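Local coordinates for protein sesquisabinene B synthase 2 (Santalum album, PDB 6A2A) that probably converts farnesyl diphosphate into sesquisabinene B as a magnesium- or manganese-dependent terpene synthase of plants, at residues Leu166-Phe171 / Ser208-Leu213; Glu66-Leu71 / Leu239-Tyr244. One frame throughout, in Å; residues are numbered along the deposited sequence.

Contact 1 of 2, residues Leu166-Phe171 / Ser208-Leu213; sequences LYEASF and SHALDL
Tyr167 reaches across to the last turn of helix 201-212, where its OH donates a hydrogen bond of 2.6 Å to Ala210 O. The hydroxyl comes from above the carbonyl plane, with a C=O...O angle of 132°, and the carbonyl oxygen lies at the ring's edge. With CG anti to the backbone N (chi1 172°), the tyrosine extends straight over the gap between two helices running in the same general direction, whose local axes are 11.0 Å apart. CE2 rests on the Ala210 methyl at 3.8 Å, CE1 more loosely on Leu211 CD2. Phe171 CE2 sits 3.7 Å above one face of the phenol ring, over its centre. Glu168 bends at chi2 (-74°), bringing OE2 to within 3.6 Å of Ala210 CB. A water donates to Glu168 OE2 (2.9 Å) and to Leu213 O, bridging the segments, while OE1 accepts from Leu215 N beyond the helix end. A phenylalanine in place of Tyr167 could keep much of the ring packing but would probably leave Ala210 O without its hydroxyl mate. That oxygen cannot take the usual helical bond four residues on, because Pro214 has no N-H. The phenol thus replaces a missing backbone donor, while the carboxylate holds the chain just past the helix, through Leu215 N and the water on Leu213 O, an oxygen Arg218 also serves.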
loop_
_atom_site.group_PDB
_atom_site.type_symbol
_atom_site.label_atom_id
_atom_site.label_comp_id
_atom_site.label_asym_id
_atom_site.label_seq_id
_atom_site.Cartn_x
_atom_site.Cartn_y
_atom_site.Cartn_z
ATOM N N LEU A 166 -33.170 -10.796 32.947
ATOM C CA LEU A 166 -33.101 -12.257 33.016
ATOM C C LEU A 166 -32.801 -12.849 31.634
ATOM O O LEU A 166 -31.965 -13.751 31.479
ATOM C CB LEU A 166 -34.437 -12.793 33.514
ATOM C CG LEU A 166 -34.584 -14.308 33.618
ATOM C CD1 LEU A 166 -33.581 -14.861 34.609
ATOM C CD2 LEU A 166 -35.981 -14.681 34.022
ATOM N N TYR A 167 -33.542 -12.346 30.634
ATOM C CA TYR A 167 -33.321 -12.733 29.250
ATOM C C TYR A 167 -31.846 -12.548 28.921
ATOM O O TYR A 167 -31.248 -13.491 28.386
ATOM C CB TYR A 167 -34.178 -11.903 28.292
ATOM C CG TYR A 167 -33.875 -12.104 26.821
ATOM C CD1 TYR A 167 -34.514 -13.092 26.094
ATOM C CD2 TYR A 167 -33.077 -11.217 26.150
ATOM C CE1 TYR A 167 -34.333 -13.224 24.724
ATOM C CE2 TYR A 167 -32.821 -11.369 24.794
ATOM C CZ TYR A 167 -33.501 -12.341 24.068
ATOM O OH TYR A 167 -33.260 -12.436 22.717
ATOM N N GLU A 168 -31.273 -11.373 29.137
ATOM C CA GLU A 168 -29.942 -11.090 28.724
ATOM C C GLU A 168 -28.949 -11.996 29.482
ATOM O O GLU A 168 -27.967 -12.462 28.919
ATOM C CB GLU A 168 -29.540 -9.653 28.977
ATOM C CG GLU A 168 -30.332 -8.637 28.161
ATOM C CD GLU A 168 -29.982 -8.561 26.674
ATOM O OE1 GLU A 168 -29.404 -9.555 26.119
ATOM O OE2 GLU A 168 -30.223 -7.476 26.072
ATOM N N ALA A 169 -29.225 -12.222 30.764
ATOM C CA ALA A 169 -28.333 -13.054 31.610
ATOM C C ALA A 169 -28.293 -14.520 31.165
ATOM O O ALA A 169 -27.199 -15.166 31.291
ATOM C CB ALA A 169 -28.785 -12.959 33.059
ATOM N N SER A 170 -29.369 -15.031 30.669
ATOM C CA SER A 170 -29.557 -16.419 30.324
ATOM C C SER A 170 -28.520 -16.887 29.286
ATOM O O SER A 170 -28.135 -18.071 29.316
ATOM C CB SER A 170 -30.931 -16.738 29.875
ATOM O OG SER A 170 -31.215 -16.254 28.572
ATOM N N PHE A 171 -28.032 -15.942 28.509
ATOM C CA PHE A 171 -27.122 -16.236 27.366
ATOM C C PHE A 171 -25.704 -16.461 27.857
ATOM O O PHE A 171 -24.805 -16.819 27.041
ATOM C CB PHE A 171 -27.205 -15.148 26.287
ATOM C CG PHE A 171 -28.502 -15.248 25.560
ATOM C CD1 PHE A 171 -28.679 -16.099 24.484
ATOM C CD2 PHE A 171 -29.595 -14.508 26.001
ATOM C CE1 PHE A 171 -29.897 -16.246 23.874
ATOM C CE2 PHE A 171 -30.802 -14.654 25.361
ATOM C CZ PHE A 171 -30.977 -15.516 24.327
ATOM N N SER A 208 -37.216 -4.755 22.122
ATOM C CA SER A 208 -37.302 -5.105 20.735
ATOM C C SER A 208 -35.912 -5.490 20.199
ATOM O O SER A 208 -35.758 -6.495 19.452
ATOM C CB SER A 208 -37.917 -3.934 20.015
ATOM O OG SER A 208 -37.993 -4.196 18.658
ATOM N N HIS A 209 -34.947 -4.675 20.556
ATOM C CA HIS A 209 -33.567 -4.837 20.160
ATOM C C HIS A 209 -33.053 -6.159 20.705
ATOM O O HIS A 209 -32.415 -6.940 19.978
ATOM C CB HIS A 209 -32.756 -3.675 20.664
ATOM C CG HIS A 209 -31.362 -3.553 20.148
ATOM N ND1 HIS A 209 -31.104 -3.086 18.883
ATOM C CD2 HIS A 209 -30.168 -3.651 20.762
ATOM C CE1 HIS A 209 -29.804 -2.898 18.732
ATOM N NE2 HIS A 209 -29.197 -3.234 19.865
ATOM N N ALA A 210 -33.367 -6.433 21.960
ATOM C CA ALA A 210 -32.945 -7.669 22.616
ATOM C C ALA A 210 -33.577 -8.910 22.014
ATOM O O ALA A 210 -32.900 -9.950 21.876
ATOM C CB ALA A 210 -33.263 -7.623 24.078
ATOM N N LEU A 211 -34.861 -8.875 21.695
ATOM C CA LEU A 211 -35.544 -10.006 21.108
ATOM C C LEU A 211 -34.972 -10.329 19.714
ATOM O O LEU A 211 -34.941 -11.495 19.303
ATOM C CB LEU A 211 -37.040 -9.722 21.066
ATOM C CG LEU A 211 -37.733 -9.805 22.427
ATOM C CD1 LEU A 211 -39.175 -9.347 22.310
ATOM C CD2 LEU A 211 -37.697 -11.235 22.974
ATOM N N ASP A 212 -34.549 -9.312 18.988
ATOM C CA ASP A 212 -33.821 -9.531 17.720
ATOM C C ASP A 212 -32.512 -10.248 17.958
ATOM O O ASP A 212 -32.255 -11.279 17.303
ATOM C CB ASP A 212 -33.565 -8.218 16.979
ATOM C CG ASP A 212 -34.806 -7.653 16.312
ATOM O OD1 ASP A 212 -35.850 -8.297 16.222
ATOM O OD2 ASP A 212 -34.694 -6.501 15.908
ATOM N N LEU A 213 -31.660 -9.725 18.848
ATOM C CA LEU A 213 -30.388 -10.380 19.251
ATOM C C LEU A 213 -30.082 -9.998 20.695
ATOM O O LEU A 213 -30.066 -8.805 21.026
ATOM C CB LEU A 213 -29.206 -9.945 18.383
ATOM C CG LEU A 213 -29.125 -10.532 16.974
ATOM C CD1 LEU A 213 -28.018 -9.845 16.200
ATOM C CD2 LEU A 213 -28.922 -12.031 16.980
HETATM O O HOH W 1 -29.804 -6.682 23.351
#

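Contact 2 of 2, residues Glu66-Leu71 / Leu239-Tyr244; sequences EEVKSL and LTLLRY
Val68 presses both methyls into helix 239-270 and forms the tight centre of this contact. CG1, anti to the backbone N (chi1 167°), meets Leu241 CD1 at 3.9 Å. CG2 points to the other side of the valine, touching Tyr244 CB at 4.0 Å and lying almost as close to Leu241 CA, so that this methyl lies against residues about one turn apart on the facing helix. The valine side chain crosses those of Leu241 and Tyr244 at about a right angle. Leu241 also packs on Phe84 and Thr87 of helix 78-90 and on Tyr231 of helix 220-232, and Val68 on Phe97, which carries the apolar layer beyond the two segments.

Toward solvent the packing becomes looser and polar groups take over. Thr240, with CG2 anti to its backbone N, offers the methyl to Glu67: Thr240 CG2 lies 3.6 Å from Glu67 OE2 and also touches Glu67 CB. Thr240 OG1 stays 4.1 Å from Glu67 OE2. The extended glutamate therefore lies across a methyl instead of pairing with the hydroxyl. Glu67 OE2 is 5.5 Å from Arg243 NH2, at which distance any attraction between the opposite charges is probably weak; Arg243 NE is instead paired with Glu565 close to the C terminus.

The local helix axes approach to 9.7 Å and run at 134° to each other, antiparallel in sense but well splayed. Helix 55-73 belongs to the N-terminal helical domain of plant terpene synthases, and helix 239-270 probably opens the C-terminal class I catalytic domain, so the contact is probably part of the interface where these two all-helical domains pack together.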
loop_
_atom_site.group_PDB
_atom_site.type_symbol
_atom_site.label_atom_id
_atom_site.label_comp_id
_atom_site.label_asym_id
_atom_site.label_seq_id
_atom_site.Cartn_x
_atom_site.Cartn_y
_atom_site.Cartn_z
ATOM N N GLU A 66 -10.545 10.919 32.211
ATOM C CA GLU A 66 -10.157 10.875 33.608
ATOM C C GLU A 66 -11.393 11.071 34.495
ATOM O O GLU A 66 -11.481 10.441 35.523
ATOM C CB GLU A 66 -9.074 11.920 33.900
ATOM C CG GLU A 66 -7.678 11.487 33.479
ATOM C CD GLU A 66 -7.105 10.344 34.300
ATOM O OE1 GLU A 66 -7.100 10.454 35.547
ATOM O OE2 GLU A 66 -6.680 9.335 33.691
ATOM N N GLU A 67 -12.336 11.912 34.095
ATOM C CA GLU A 67 -13.583 12.090 34.858
ATOM C C GLU A 67 -14.358 10.776 34.884
ATOM O O GLU A 67 -14.887 10.429 35.897
ATOM C CB GLU A 67 -14.446 13.238 34.325
ATOM C CG GLU A 67 -13.886 14.610 34.656
ATOM C CD GLU A 67 -14.628 15.767 34.018
ATOM O OE1 GLU A 67 -13.968 16.746 33.621
ATOM O OE2 GLU A 67 -15.854 15.690 33.917
ATOM N N VAL A 68 -14.363 10.009 33.781
ATOM C CA VAL A 68 -15.110 8.778 33.763
ATOM C C VAL A 68 -14.380 7.716 34.593
ATOM O O VAL A 68 -14.989 6.931 35.231
ATOM C CB VAL A 68 -15.374 8.327 32.304
ATOM C CG1 VAL A 68 -15.867 6.892 32.264
ATOM C CG2 VAL A 68 -16.351 9.253 31.597
ATOM N N LYS A 69 -13.064 7.686 34.585
ATOM C CA LYS A 69 -12.347 6.774 35.448
ATOM C C LYS A 69 -12.757 7.001 36.904
ATOM O O LYS A 69 -12.922 6.074 37.682
ATOM C CB LYS A 69 -10.842 7.059 35.488
ATOM C CG LYS A 69 -10.004 6.558 34.335
ATOM C CD LYS A 69 -8.534 6.624 34.671
ATOM C CE LYS A 69 -7.647 6.491 33.459
ATOM N NZ LYS A 69 -6.229 6.389 33.869
ATOM N N SER A 70 -12.794 8.266 37.255
ATOM C CA SER A 70 -13.149 8.661 38.621
ATOM C C SER A 70 -14.518 8.102 38.981
ATOM O O SER A 70 -14.672 7.525 40.074
ATOM C CB SER A 70 -13.071 10.162 38.798
ATOM O OG SER A 70 -11.715 10.564 38.849
ATOM N N LEU A 71 -15.481 8.240 38.051
ATOM C CA LEU A 71 -16.838 7.732 38.243
ATOM C C LEU A 71 -16.825 6.214 38.421
ATOM O O LEU A 71 -17.495 5.694 39.281
ATOM C CB LEU A 71 -17.713 8.127 37.050
ATOM C CG LEU A 71 -17.981 9.619 36.897
ATOM C CD1 LEU A 71 -18.578 9.935 35.528
ATOM C CD2 LEU A 71 -18.939 10.086 37.974
ATOM N N LEU A 239 -24.394 12.680 31.857
ATOM C CA LEU A 239 -24.032 13.487 30.673
ATOM C C LEU A 239 -22.523 13.458 30.430
ATOM O O LEU A 239 -22.118 13.622 29.315
ATOM C CB LEU A 239 -24.511 14.938 30.819
ATOM C CG LEU A 239 -26.020 15.138 30.753
ATOM C CD1 LEU A 239 -26.378 16.586 31.069
ATOM C CD2 LEU A 239 -26.569 14.751 29.388
ATOM N N THR A 240 -21.700 13.353 31.448
ATOM C CA THR A 240 -20.244 13.294 31.259
ATOM C C THR A 240 -19.877 11.980 30.529
ATOM O O THR A 240 -19.055 11.964 29.637
ATOM C CB THR A 240 -19.485 13.299 32.589
ATOM O OG1 THR A 240 -19.748 14.489 33.349
ATOM C CG2 THR A 240 -17.993 13.164 32.390
ATOM N N LEU A 241 -20.447 10.888 30.994
ATOM C CA LEU A 241 -20.195 9.565 30.356
ATOM C C LEU A 241 -20.671 9.644 28.898
ATOM O O LEU A 241 -19.937 9.251 27.990
ATOM C CB LEU A 241 -20.908 8.447 31.127
ATOM C CG LEU A 241 -20.765 7.046 30.513
ATOM C CD1 LEU A 241 -19.293 6.669 30.368
ATOM C CD2 LEU A 241 -21.491 5.996 31.307
ATOM N N LEU A 242 -21.883 10.175 28.683
ATOM C CA LEU A 242 -22.473 10.287 27.366
ATOM C C LEU A 242 -21.566 11.132 26.483
ATOM O O LEU A 242 -21.256 10.732 25.345
ATOM C CB LEU A 242 -23.893 10.876 27.417
ATOM C CG LEU A 242 -24.524 11.152 26.051
ATOM C CD1 LEU A 242 -24.756 9.844 25.283
ATOM C CD2 LEU A 242 -25.829 11.932 26.162
ATOM N N ARG A 243 -21.144 12.292 26.987
ATOM C CA ARG A 243 -20.297 13.166 26.230
ATOM C C ARG A 243 -18.992 12.454 25.838
ATOM O O ARG A 243 -18.536 12.582 24.686
ATOM C CB ARG A 243 -19.999 14.438 27.044
ATOM C CG ARG A 243 -21.154 15.438 27.061
ATOM C CD ARG A 243 -20.938 16.568 28.077
ATOM N NE ARG A 243 -19.757 17.377 27.776
ATOM C CZ ARG A 243 -18.888 17.816 28.686
ATOM N NH1 ARG A 243 -17.751 18.375 28.298
ATOM N NH2 ARG A 243 -19.139 17.655 29.975
ATOM N N TYR A 244 -18.370 11.745 26.766
ATOM C CA TYR A 244 -17.136 11.013 26.490
ATOM C C TYR A 244 -17.396 9.909 25.435
ATOM O O TYR A 244 -16.559 9.716 24.547
ATOM C CB TYR A 244 -16.540 10.373 27.739
ATOM C CG TYR A 244 -15.243 9.650 27.474
ATOM C CD1 TYR A 244 -14.148 10.301 26.936
ATOM C CD2 TYR A 244 -15.144 8.290 27.674
ATOM C CE1 TYR A 244 -12.986 9.624 26.607
ATOM C CE2 TYR A 244 -13.972 7.602 27.380
ATOM C CZ TYR A 244 -12.904 8.265 26.822
ATOM O OH TYR A 244 -11.741 7.609 26.584
#

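Overall arrangement
From the N terminus, helix 55-73 supplies the first half of contact 2; its partner comes only at helix 239-270, 168 residues further along. Within that span, helix 160-170 and helix 201-212 meet in contact 1, closing a short loop that contains helix 178-192, so the smaller loop is nested in the larger. The two centres are 27 Å apart and the nearest atoms about 15 Å, without touching. Contact 1 joins helices of the N-terminal part; contact 2 ties its beginning to helix 239-270, two helices ahead of helix 299-321, which carries the metal-binding residues Asp316 and Asp320.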